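PDB 5WAB: putative beta-glucosidase from Bifidobacterium adolescentis, which hydrolyses beta-glucosidic bonds as a glycoside hydrolase family 3 enzyme and may also release terminal arabinopyranose from ginsenoside Rb2. Local coordinates for residues A68-P73 and S352-T357; E84-V89 and V137-G142; T13-A18 and Q259-A264. One frame throughout, in Å; residues are numbered along the deposited sequence.

Contact 1: A68-P73 and S352-T357; sequences ATCFPP and SHITPT
The carbonyl oxygen of Thr355 takes the backbone N-H of Ala68 in a bond of 3.1 Å (Ala68 N to Thr355 O), nearly in line with the carbonyl at 166°. The exchange is returned only weakly, Thr357 N reaching Ala68 O at 3.2 Å with a bent N-H. Pro356 lies between and has no N-H to give, but its CA-H points at the same Ala68 O, 3.3 Å from Pro356 CA. Beside these backbone contacts Ile354 packs its short branch, the CG2 methyl meeting Cys70 CB at 3.9 Å. Cys70 suits the spot as a small apolar residue directed at the isoleucine. On Thr357, CG2 lies 3.5 Å from Ala68 C, while the hydroxyl turns to Gln474, whose side chain also accepts from Cys70 N. The Thr69 hydroxyl, whose OG1 passes Thr357 OG1 at 4.1 Å, is bonded instead to Glu96 of helix 83-99. Two loops thus meet through one sound and one weak backbone bond and a CA-H...O contact, one loop from the N-terminal barrel-type domain and one from the C-terminal domain, an interdomain seam of the two-domain core of family 3 glycosidases.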
ATOM      1  N   ALA A  68      -8.828  17.389 -10.759  1.00 34.56           N
ATOM      2  CA  ALA A  68      -8.343  17.224  -9.398  1.00 33.83           C
ATOM      3  C   ALA A  68      -6.864  16.875  -9.449  1.00 34.09           C
ATOM      4  O   ALA A  68      -6.328  16.507 -10.496  1.00 35.27           O
ATOM      5  CB  ALA A  68      -9.137  16.151  -8.644  1.00 31.78           C
ATOM      6  N   THR A  69      -6.208  16.993  -8.299  1.00 33.34           N
ATOM      7  CA  THR A  69      -4.795  16.655  -8.205  1.00 34.02           C
ATOM      8  C   THR A  69      -4.618  15.142  -8.229  1.00 33.96           C
ATOM      9  O   THR A  69      -5.159  14.430  -7.376  1.00 32.51           O
ATOM     10  CB  THR A  69      -4.190  17.240  -6.934  1.00 33.29           C
ATOM     11  OG1 THR A  69      -4.318  18.668  -6.967  1.00 34.47           O
ATOM     12  CG2 THR A  69      -2.710  16.850  -6.818  1.00 32.58           C
ATOM     13  N   CYS A  70      -3.864  14.648  -9.207  1.00 34.48           N
ATOM     14  CA  CYS A  70      -3.568  13.223  -9.304  1.00 34.06           C
ATOM     15  C   CYS A  70      -2.290  12.967  -8.517  1.00 35.16           C
ATOM     16  O   CYS A  70      -1.185  13.222  -9.000  1.00 40.13           O
ATOM     17  CB  CYS A  70      -3.441  12.795 -10.762  1.00 35.23           C
ATOM     18  SG  CYS A  70      -3.114  11.023 -11.009  1.00 34.92           S
ATOM     19  N   PHE A  71      -2.438  12.470  -7.297  1.00 32.57           N
ATOM     20  CA  PHE A  71      -1.275  12.146  -6.489  1.00 31.73           C
ATOM     21  C   PHE A  71      -0.653  10.838  -6.965  1.00 30.52           C
ATOM     22  O   PHE A  71      -1.300  10.052  -7.664  1.00 29.81           O
ATOM     23  CB  PHE A  71      -1.676  12.051  -5.020  1.00 29.38           C
ATOM     24  CG  PHE A  71      -2.169  13.345  -4.452  1.00 30.46           C
ATOM     25  CD1 PHE A  71      -1.281  14.281  -3.951  1.00 31.21           C
ATOM     26  CD2 PHE A  71      -3.523  13.629  -4.418  1.00 30.13           C
ATOM     27  CE1 PHE A  71      -1.732  15.477  -3.432  1.00 31.05           C
ATOM     28  CE2 PHE A  71      -3.980  14.823  -3.901  1.00 29.62           C
ATOM     29  CZ  PHE A  71      -3.082  15.748  -3.407  1.00 30.33           C
ATOM     30  N   PRO A  72       0.602  10.574  -6.611  1.00 29.49           N
ATOM     31  CA  PRO A  72       1.218   9.312  -7.015  1.00 28.57           C
ATOM     32  C   PRO A  72       0.447   8.139  -6.444  1.00 25.33           C
ATOM     33  O   PRO A  72       0.065   8.157  -5.264  1.00 24.22           O
ATOM     34  CB  PRO A  72       2.637   9.397  -6.426  1.00 28.76           C
ATOM     35  CG  PRO A  72       2.561  10.450  -5.373  1.00 28.85           C
ATOM     36  CD  PRO A  72       1.555  11.433  -5.884  1.00 29.65           C
ATOM     37  N   PRO A  73       0.152   7.131  -7.268  1.00 22.92           N
ATOM     38  CA  PRO A  73      -0.454   5.904  -6.747  1.00 20.93           C
ATOM     39  C   PRO A  73       0.401   5.282  -5.656  1.00 20.72           C
ATOM     40  O   PRO A  73       1.609   5.501  -5.569  1.00 20.66           O
ATOM     41  CB  PRO A  73      -0.534   4.999  -7.979  1.00 21.88           C
ATOM     42  CG  PRO A  73      -0.660   5.963  -9.118  1.00 23.90           C
ATOM     43  CD  PRO A  73       0.192   7.147  -8.741  1.00 23.55           C
ATOM     44  N   SER A 352      -9.863   4.321 -13.572  1.00 49.38           N
ATOM     45  CA  SER A 352      -9.278   5.047 -12.456  1.00 48.66           C
ATOM     46  C   SER A 352      -8.683   6.381 -12.886  1.00 47.40           C
ATOM     47  O   SER A 352      -7.922   6.987 -12.124  1.00 46.72           O
ATOM     48  CB  SER A 352      -8.202   4.194 -11.780  1.00 49.04           C
ATOM     49  OG  SER A 352      -7.118   3.944 -12.664  1.00 47.77           O
ATOM     50  N   HIS A 353      -9.016   6.853 -14.080  1.00 48.03           N
ATOM     51  CA  HIS A 353      -8.371   8.039 -14.623  1.00 47.70           C
ATOM     52  C   HIS A 353      -8.782   9.286 -13.846  1.00 44.67           C
ATOM     53  O   HIS A 353      -9.972   9.530 -13.625  1.00 44.87           O
ATOM     54  CB  HIS A 353      -8.715   8.188 -16.104  1.00 50.35           C
ATOM     55  CG  HIS A 353      -8.087   9.378 -16.759  1.00 52.22           C
ATOM     56  ND1 HIS A 353      -6.723   9.509 -16.910  1.00 52.68           N
ATOM     57  CD2 HIS A 353      -8.636  10.483 -17.317  1.00 54.04           C
ATOM     58  CE1 HIS A 353      -6.458  10.648 -17.526  1.00 53.23           C
ATOM     59  NE2 HIS A 353      -7.601  11.258 -17.784  1.00 53.85           N
ATOM     60  N   ILE A 354      -7.791  10.069 -13.425  1.00 41.01           N
ATOM     61  CA  ILE A 354      -8.009  11.381 -12.830  1.00 39.02           C
ATOM     62  C   ILE A 354      -7.533  12.425 -13.830  1.00 40.00           C
ATOM     63  O   ILE A 354      -6.370  12.401 -14.252  1.00 39.14           O
ATOM     64  CB  ILE A 354      -7.267  11.537 -11.494  1.00 36.06           C
ATOM     65  CG1 ILE A 354      -7.834  10.598 -10.435  1.00 35.16           C
ATOM     66  CG2 ILE A 354      -7.316  12.982 -11.012  1.00 36.16           C
ATOM     67  CD1 ILE A 354      -7.154  10.747  -9.101  1.00 33.89           C
ATOM     68  N   THR A 355      -8.417  13.341 -14.204  1.00 42.00           N
ATOM     69  CA  THR A 355      -8.011  14.460 -15.048  1.00 42.90           C
ATOM     70  C   THR A 355      -7.194  15.433 -14.213  1.00 42.39           C
ATOM     71  O   THR A 355      -7.766  16.125 -13.360  1.00 43.62           O
ATOM     72  CB  THR A 355      -9.225  15.170 -15.642  1.00 45.92           C
ATOM     73  OG1 THR A 355      -9.935  14.275 -16.507  1.00 47.14           O
ATOM     74  CG2 THR A 355      -8.783  16.391 -16.436  1.00 47.21           C
ATOM     75  N   PRO A 356      -5.883  15.529 -14.410  1.00 41.42           N
ATOM     76  CA  PRO A 356      -5.072  16.355 -13.509  1.00 41.05           C
ATOM     77  C   PRO A 356      -5.344  17.838 -13.696  1.00 42.12           C
ATOM     78  O   PRO A 356      -5.724  18.298 -14.774  1.00 43.41           O
ATOM     79  CB  PRO A 356      -3.632  16.000 -13.896  1.00 40.28           C
ATOM     80  CG  PRO A 356      -3.713  15.484 -15.290  1.00 40.63           C
ATOM     81  CD  PRO A 356      -5.107  14.970 -15.531  1.00 40.65           C
ATOM     82  N   THR A 357      -5.164  18.589 -12.608  1.00 42.27           N
ATOM     83  CA  THR A 357      -5.234  20.042 -12.704  1.00 43.59           C
ATOM     84  C   THR A 357      -4.122  20.575 -13.598  1.00 45.11           C
ATOM     85  O   THR A 357      -4.342  21.480 -14.409  1.00 46.94           O
ATOM     86  CB  THR A 357      -5.151  20.674 -11.316  1.00 42.15           C
ATOM     87  OG1 THR A 357      -3.936  20.266 -10.678  1.00 40.76           O
ATOM     88  CG2 THR A 357      -6.327  20.233 -10.464  1.00 42.44           C
TER

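Contact 2: E84-V89 and V137-G142; sequences ELIHQV and VGIVAG
Ile86 opens the contact with its CG2 methyl, which meets Ile139 CG1 at 3.7 Å; the two isoleucine side chains cross at about a right angle, and the branch at CB gives Ile86 a methyl close to its backbone, where it can meet the neighbouring helix. One residue on, His87 faces Gly138, where the backbones come nearest, their CA atoms 3.8 Å apart. Its CA-H points almost straight at Gly138 O, 3.1 Å from His87 CA. Glycine fits here because any CB would run into His87 N and Ile86 CG2. The imidazole, carried across by a first torsion that sets CG anti to the backbone N (chi1 -178°), lies with one face over Gly142: the CH-pi contact from Gly142 CA to the ring centroid is 3.7 Å, only 12° off the normal. Ala141 CB sits beside the ring, 3.7 Å from His87 CD2. A second glycine is needed at Gly142, since a CB would collide with His87 O. Replacing His87 with an alanine removes the imidazole, which would probably leave Gly142 CA without its aromatic partner and open a gap beside Ala141 CB. Val89 comes last, its CG1 lying 4.3 Å from Ile139 CD1, and it also touches Phe71 and helix 301-313. The axes of segments 84-89 and 137-142 approach to 6.9 Å and cross at -45°, and no hydrogen bond links them. Here helices 83-99 and 129-144 join through CH donors, a ring face and methyl groups, a chemistry that depends on close approach at the glycines.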
ATOM      1  N   GLU A  84       4.106  11.148   7.742  1.00 28.23           N
ATOM      2  CA  GLU A  84       3.739  12.555   7.821  1.00 29.62           C
ATOM      3  C   GLU A  84       3.434  13.114   6.435  1.00 27.49           C
ATOM      4  O   GLU A  84       2.442  13.824   6.250  1.00 27.15           O
ATOM      5  CB  GLU A  84       4.854  13.360   8.498  1.00 34.98           C
ATOM      6  CG  GLU A  84       5.085  13.037   9.978  1.00 38.56           C
ATOM      7  CD  GLU A  84       5.937  11.785  10.183  1.00 41.18           C
ATOM      8  OE1 GLU A  84       6.522  11.296   9.196  1.00 42.62           O
ATOM      9  OE2 GLU A  84       6.024  11.291  11.325  1.00 43.84           O
ATOM     10  N   LEU A  85       4.241  12.758   5.436  1.00 27.68           N
ATOM     11  CA  LEU A  85       3.969  13.211   4.076  1.00 28.25           C
ATOM     12  C   LEU A  85       2.683  12.598   3.532  1.00 26.90           C
ATOM     13  O   LEU A  85       1.904  13.277   2.853  1.00 27.05           O
ATOM     14  CB  LEU A  85       5.152  12.875   3.169  1.00 29.42           C
ATOM     15  CG  LEU A  85       4.971  13.066   1.662  1.00 29.38           C
ATOM     16  CD1 LEU A  85       4.756  14.521   1.340  1.00 31.11           C
ATOM     17  CD2 LEU A  85       6.183  12.524   0.917  1.00 29.13           C
ATOM     18  N   ILE A  86       2.437  11.319   3.832  1.00 24.93           N
ATOM     19  CA  ILE A  86       1.192  10.679   3.418  1.00 23.46           C
ATOM     20  C   ILE A  86       0.000  11.328   4.116  1.00 25.25           C
ATOM     21  O   ILE A  86      -1.054  11.549   3.503  1.00 23.66           O
ATOM     22  CB  ILE A  86       1.268   9.168   3.698  1.00 23.62           C
ATOM     23  CG1 ILE A  86       2.453   8.551   2.945  1.00 19.39           C
ATOM     24  CG2 ILE A  86      -0.063   8.485   3.373  1.00 18.15           C
ATOM     25  CD1 ILE A  86       2.772   7.136   3.353  1.00 19.03           C
ATOM     26  N   HIS A  87       0.161  11.673   5.398  1.00 26.30           N
ATOM     27  CA  HIS A  87      -0.885  12.391   6.113  1.00 27.85           C
ATOM     28  C   HIS A  87      -1.182  13.720   5.445  1.00 29.75           C
ATOM     29  O   HIS A  87      -2.323  14.191   5.465  1.00 30.13           O
ATOM     30  CB  HIS A  87      -0.461  12.612   7.567  1.00 28.68           C
ATOM     31  CG  HIS A  87      -1.496  13.295   8.405  1.00 29.50           C
ATOM     32  ND1 HIS A  87      -1.734  14.650   8.337  1.00 31.11           N
ATOM     33  CD2 HIS A  87      -2.354  12.808   9.332  1.00 29.64           C
ATOM     34  CE1 HIS A  87      -2.696  14.969   9.186  1.00 31.08           C
ATOM     35  NE2 HIS A  87      -3.088  13.868   9.802  1.00 30.03           N
ATOM     36  N   GLN A  88      -0.169  14.323   4.836  1.00 32.73           N
ATOM     37  CA  GLN A  88      -0.319  15.608   4.175  1.00 34.23           C
ATOM     38  C   GLN A  88      -1.045  15.472   2.838  1.00 32.80           C
ATOM     39  O   GLN A  88      -1.836  16.350   2.470  1.00 33.11           O
ATOM     40  CB  GLN A  88       1.062  16.226   3.996  1.00 37.80           C
ATOM     41  CG  GLN A  88       1.075  17.657   3.552  1.00 42.52           C
ATOM     42  CD  GLN A  88       2.454  18.264   3.665  1.00 46.05           C
ATOM     43  OE1 GLN A  88       3.377  17.646   4.205  1.00 45.99           O
ATOM     44  NE2 GLN A  88       2.604  19.486   3.169  1.00 48.00           N
ATOM     45  N   VAL A  89      -0.771  14.393   2.096  1.00 29.81           N
ATOM     46  CA  VAL A  89      -1.540  14.075   0.891  1.00 26.83           C
ATOM     47  C   VAL A  89      -3.022  13.902   1.213  1.00 25.40           C
ATOM     48  O   VAL A  89      -3.895  14.322   0.443  1.00 26.04           O
ATOM     49  CB  VAL A  89      -0.964  12.817   0.206  1.00 24.78           C
ATOM     50  CG1 VAL A  89      -1.808  12.434  -0.999  1.00 23.25           C
ATOM     51  CG2 VAL A  89       0.480  13.036  -0.206  1.00 25.24           C
ATOM     52  N   VAL A 137      -2.186   4.677   6.929  1.00 20.57           N
ATOM     53  CA  VAL A 137      -2.936   5.362   7.981  1.00 20.13           C
ATOM     54  C   VAL A 137      -2.885   6.870   7.780  1.00 20.90           C
ATOM     55  O   VAL A 137      -3.793   7.590   8.208  1.00 21.83           O
ATOM     56  CB  VAL A 137      -2.401   4.958   9.370  1.00 19.96           C
ATOM     57  CG1 VAL A 137      -0.966   5.441   9.549  1.00 19.00           C
ATOM     58  CG2 VAL A 137      -3.299   5.497  10.493  1.00 18.17           C
ATOM     59  N   GLY A 138      -1.836   7.371   7.120  1.00 20.82           N
ATOM     60  CA  GLY A 138      -1.757   8.794   6.848  1.00 21.28           C
ATOM     61  C   GLY A 138      -2.894   9.291   5.978  1.00 22.52           C
ATOM     62  O   GLY A 138      -3.346  10.430   6.134  1.00 24.12           O
ATOM     63  N   ILE A 139      -3.378   8.451   5.062  1.00 20.95           N
ATOM     64  CA  ILE A 139      -4.513   8.835   4.226  1.00 20.96           C
ATOM     65  C   ILE A 139      -5.775   8.969   5.069  1.00 22.40           C
ATOM     66  O   ILE A 139      -6.521   9.946   4.944  1.00 22.74           O
ATOM     67  CB  ILE A 139      -4.706   7.831   3.074  1.00 19.89           C
ATOM     68  CG1 ILE A 139      -3.490   7.847   2.150  1.00 20.44           C
ATOM     69  CG2 ILE A 139      -5.944   8.167   2.274  1.00 16.67           C
ATOM     70  CD1 ILE A 139      -3.253   9.189   1.483  1.00 18.60           C
ATOM     71  N   VAL A 140      -6.041   7.982   5.929  1.00 23.80           N
ATOM     72  CA  VAL A 140      -7.244   8.008   6.763  1.00 23.16           C
ATOM     73  C   VAL A 140      -7.205   9.186   7.730  1.00 26.78           C
ATOM     74  O   VAL A 140      -8.150   9.982   7.808  1.00 30.65           O
ATOM     75  CB  VAL A 140      -7.403   6.674   7.515  1.00 22.29           C
ATOM     76  CG1 VAL A 140      -8.575   6.743   8.470  1.00 21.57           C
ATOM     77  CG2 VAL A 140      -7.575   5.519   6.528  1.00 16.04           C
ATOM     78  N   ALA A 141      -6.119   9.304   8.498  1.00 27.22           N
ATOM     79  CA  ALA A 141      -6.020  10.388   9.473  1.00 26.62           C
ATOM     80  C   ALA A 141      -5.985  11.747   8.789  1.00 26.35           C
ATOM     81  O   ALA A 141      -6.561  12.720   9.291  1.00 26.75           O
ATOM     82  CB  ALA A 141      -4.784  10.200  10.349  1.00 27.19           C
ATOM     83  N   GLY A 142      -5.313  11.835   7.642  1.00 26.27           N
ATOM     84  CA  GLY A 142      -5.208  13.108   6.955  1.00 16.82           C
ATOM     85  C   GLY A 142      -6.534  13.590   6.402  1.00 18.54           C
ATOM     86  O   GLY A 142      -6.923  14.739   6.616  1.00 20.42           O
TER

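Contact 3: T13-A18 and Q259-A264; sequences TLEEKA and QIVYAA
Helix-to-helix packing joins the short N-terminal helix 14-19 to helix 257-265, which belongs to the N-terminal domain of the family 3 fold. The segment axes cross at 125° with a closest approach of 9.0 Å, and apolar side chains fill the space between them. Val261 is central to the contact and uses both methyls. Its CG1 meets Leu14 CD2 at 3.7 Å, the two side chains crossing at a slant, while CG2 touches Ala18 CB at 3.6 Å. A branched residue suits this place because it can meet two successive turns of the opposite helix at once. Leu14 extends away from its own backbone N (chi1 177°), which carries its methyls to the other helix: CD2 goes to the valine and CD1 to Ala264 CB, at 3.8 Å. Leu274 of helix 271-292 also packs on Leu14, Ile260 and Ala264. Ala18 is small enough for the backbones to come close, with its CA 5.7 Å from that of Ile260, and its methyl rests on Ile260 CG2. Lys17 turns off to a salt bridge with Asp275, and Lys35 forms one with Glu16 OE1. The start of the first helix is fixed by a capping box: Glu16 N donates to the Thr13 hydroxyl, and Thr13 N donates to Glu16 OE1 at 3.0 Å, meeting that oxygen on its anti side, 31° out of the carboxylate plane.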
ATOM      1  N   THR A  13     -39.166   5.821   9.996  1.00 22.28           N
ATOM      2  CA  THR A  13     -40.035   4.665   9.849  1.00 22.15           C
ATOM      3  C   THR A  13     -39.202   3.455   9.421  1.00 23.89           C
ATOM      4  O   THR A  13     -38.004   3.559   9.135  1.00 24.63           O
ATOM      5  CB  THR A  13     -41.138   4.933   8.823  1.00 20.89           C
ATOM      6  OG1 THR A  13     -40.564   5.014   7.515  1.00 22.63           O
ATOM      7  CG2 THR A  13     -41.848   6.241   9.120  1.00 20.51           C
ATOM      8  N   LEU A  14     -39.843   2.284   9.400  1.00 23.47           N
ATOM      9  CA  LEU A  14     -39.144   1.083   8.951  1.00 22.56           C
ATOM     10  C   LEU A  14     -38.648   1.235   7.519  1.00 24.65           C
ATOM     11  O   LEU A  14     -37.504   0.877   7.210  1.00 26.04           O
ATOM     12  CB  LEU A  14     -40.053  -0.137   9.074  1.00 22.50           C
ATOM     13  CG  LEU A  14     -39.477  -1.465   8.582  1.00 21.95           C
ATOM     14  CD1 LEU A  14     -38.266  -1.861   9.396  1.00 21.82           C
ATOM     15  CD2 LEU A  14     -40.546  -2.537   8.662  1.00 21.57           C
ATOM     16  N   GLU A  15     -39.491   1.768   6.630  1.00 25.74           N
ATOM     17  CA  GLU A  15     -39.086   1.916   5.236  1.00 26.96           C
ATOM     18  C   GLU A  15     -37.911   2.875   5.107  1.00 26.52           C
ATOM     19  O   GLU A  15     -37.029   2.680   4.261  1.00 26.88           O
ATOM     20  CB  GLU A  15     -40.261   2.393   4.382  1.00 28.55           C
ATOM     21  CG  GLU A  15     -41.364   1.366   4.178  1.00 29.41           C
ATOM     22  CD  GLU A  15     -42.372   1.355   5.315  1.00 31.29           C
ATOM     23  OE1 GLU A  15     -42.170   2.075   6.319  1.00 30.90           O
ATOM     24  OE2 GLU A  15     -43.378   0.627   5.198  1.00 32.58           O
ATOM     25  N   GLU A  16     -37.889   3.927   5.929  1.00 24.79           N
ATOM     26  CA  GLU A  16     -36.765   4.856   5.904  1.00 22.67           C
ATOM     27  C   GLU A  16     -35.502   4.215   6.465  1.00 21.29           C
ATOM     28  O   GLU A  16     -34.401   4.465   5.966  1.00 20.44           O
ATOM     29  CB  GLU A  16     -37.122   6.130   6.661  1.00 22.31           C
ATOM     30  CG  GLU A  16     -38.166   6.954   5.924  1.00 22.25           C
ATOM     31  CD  GLU A  16     -38.747   8.070   6.768  1.00 22.73           C
ATOM     32  OE1 GLU A  16     -38.654   7.989   8.013  1.00 21.87           O
ATOM     33  OE2 GLU A  16     -39.292   9.037   6.183  1.00 22.96           O
ATOM     34  N   LYS A  17     -35.635   3.398   7.510  1.00 21.22           N
ATOM     35  CA  LYS A  17     -34.472   2.692   8.035  1.00 21.58           C
ATOM     36  C   LYS A  17     -33.865   1.774   6.983  1.00 20.53           C
ATOM     37  O   LYS A  17     -32.646   1.781   6.761  1.00 20.96           O
ATOM     38  CB  LYS A  17     -34.862   1.875   9.266  1.00 22.34           C
ATOM     39  CG  LYS A  17     -35.239   2.675  10.485  1.00 23.33           C
ATOM     40  CD  LYS A  17     -35.559   1.719  11.623  1.00 23.40           C
ATOM     41  CE  LYS A  17     -36.097   2.443  12.824  1.00 23.92           C
ATOM     42  NZ  LYS A  17     -36.461   1.491  13.907  1.00 26.53           N
ATOM     43  N   ALA A  18     -34.706   0.973   6.321  1.00 19.62           N
ATOM     44  CA  ALA A  18     -34.207   0.031   5.328  1.00 19.80           C
ATOM     45  C   ALA A  18     -33.606   0.737   4.123  1.00 21.50           C
ATOM     46  O   ALA A  18     -32.651   0.228   3.527  1.00 24.18           O
ATOM     47  CB  ALA A  18     -35.322  -0.916   4.884  1.00 19.93           C
ATOM     48  N   GLN A 259     -36.695  -6.046   0.532  1.00 28.36           N
ATOM     49  CA  GLN A 259     -36.272  -7.280   1.186  1.00 27.91           C
ATOM     50  C   GLN A 259     -35.854  -7.043   2.633  1.00 24.65           C
ATOM     51  O   GLN A 259     -36.077  -7.909   3.488  1.00 23.25           O
ATOM     52  CB  GLN A 259     -35.133  -7.929   0.395  1.00 29.49           C
ATOM     53  CG  GLN A 259     -35.502  -8.260  -1.039  1.00 31.54           C
ATOM     54  CD  GLN A 259     -34.338  -8.817  -1.843  1.00 32.70           C
ATOM     55  OE1 GLN A 259     -33.293  -9.170  -1.292  1.00 32.60           O
ATOM     56  NE2 GLN A 259     -34.519  -8.905  -3.157  1.00 33.81           N
ATOM     57  N   ILE A 260     -35.252  -5.889   2.929  1.00 22.81           N
ATOM     58  CA  ILE A 260     -34.932  -5.573   4.318  1.00 21.14           C
ATOM     59  C   ILE A 260     -36.209  -5.353   5.116  1.00 21.37           C
ATOM     60  O   ILE A 260     -36.324  -5.799   6.265  1.00 21.29           O
ATOM     61  CB  ILE A 260     -33.998  -4.350   4.398  1.00 20.93           C
ATOM     62  CG1 ILE A 260     -32.752  -4.561   3.533  1.00 20.53           C
ATOM     63  CG2 ILE A 260     -33.637  -4.045   5.858  1.00 16.25           C
ATOM     64  CD1 ILE A 260     -31.895  -5.759   3.946  1.00 16.57           C
ATOM     65  N   VAL A 261     -37.192  -4.675   4.517  1.00 22.12           N
ATOM     66  CA  VAL A 261     -38.450  -4.391   5.208  1.00 22.44           C
ATOM     67  C   VAL A 261     -39.194  -5.684   5.519  1.00 23.51           C
ATOM     68  O   VAL A 261     -39.674  -5.893   6.641  1.00 22.58           O
ATOM     69  CB  VAL A 261     -39.316  -3.438   4.369  1.00 23.38           C
ATOM     70  CG1 VAL A 261     -40.661  -3.216   5.038  1.00 25.06           C
ATOM     71  CG2 VAL A 261     -38.600  -2.126   4.164  1.00 20.18           C
ATOM     72  N   TYR A 262     -39.315  -6.564   4.519  1.00 24.34           N
ATOM     73  CA  TYR A 262     -39.998  -7.839   4.714  1.00 24.93           C
ATOM     74  C   TYR A 262     -39.295  -8.681   5.771  1.00 23.48           C
ATOM     75  O   TYR A 262     -39.941  -9.252   6.657  1.00 23.80           O
ATOM     76  CB  TYR A 262     -40.074  -8.589   3.385  1.00 27.49           C
ATOM     77  CG  TYR A 262     -40.965  -7.909   2.374  1.00 30.60           C
ATOM     78  CD1 TYR A 262     -42.069  -7.169   2.777  1.00 31.67           C
ATOM     79  CD2 TYR A 262     -40.687  -7.983   1.016  1.00 31.51           C
ATOM     80  CE1 TYR A 262     -42.879  -6.539   1.855  1.00 33.39           C
ATOM     81  CE2 TYR A 262     -41.493  -7.353   0.086  1.00 33.18           C
ATOM     82  CZ  TYR A 262     -42.586  -6.631   0.511  1.00 34.16           C
ATOM     83  OH  TYR A 262     -43.385  -6.003  -0.415  1.00 36.36           O
ATOM     84  N   ALA A 263     -37.963  -8.781   5.680  1.00 22.01           N
ATOM     85  CA  ALA A 263     -37.197  -9.582   6.629  1.00 20.43           C
ATOM     86  C   ALA A 263     -37.252  -9.000   8.036  1.00 19.17           C
ATOM     87  O   ALA A 263     -37.231  -9.751   9.019  1.00 18.63           O
ATOM     88  CB  ALA A 263     -35.747  -9.711   6.161  1.00 19.62           C
ATOM     89  N   ALA A 264     -37.317  -7.673   8.153  1.00 21.90           N
ATOM     90  CA  ALA A 264     -37.454  -7.049   9.463  1.00 23.20           C
ATOM     91  C   ALA A 264     -38.818  -7.304  10.084  1.00 25.46           C
ATOM     92  O   ALA A 264     -38.962  -7.166  11.305  1.00 26.03           O
ATOM     93  CB  ALA A 264     -37.216  -5.543   9.357  1.00 23.39           C
TER

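Contacts 1 and 2 are neighbours, their centres 17 Å apart, and they meet where Phe71 packs on Val89; helix 83-99 serves both, carrying one half of contact 2 and giving Glu96 to contact 1. Contact 3 stands apart, about 38 Å from the centre of the chain, and touches neither. Contact 2 is buried within one domain, whereas contacts 1 and 3 are only partly buried. Their chemistry follows: loops from two domains meet mainly through backbone contacts, one bond sound and one weak, glycine-bearing helices inside the domain press together through CH contacts, and the outlying helices rely on aliphatic methyls, with charged residues around their margin.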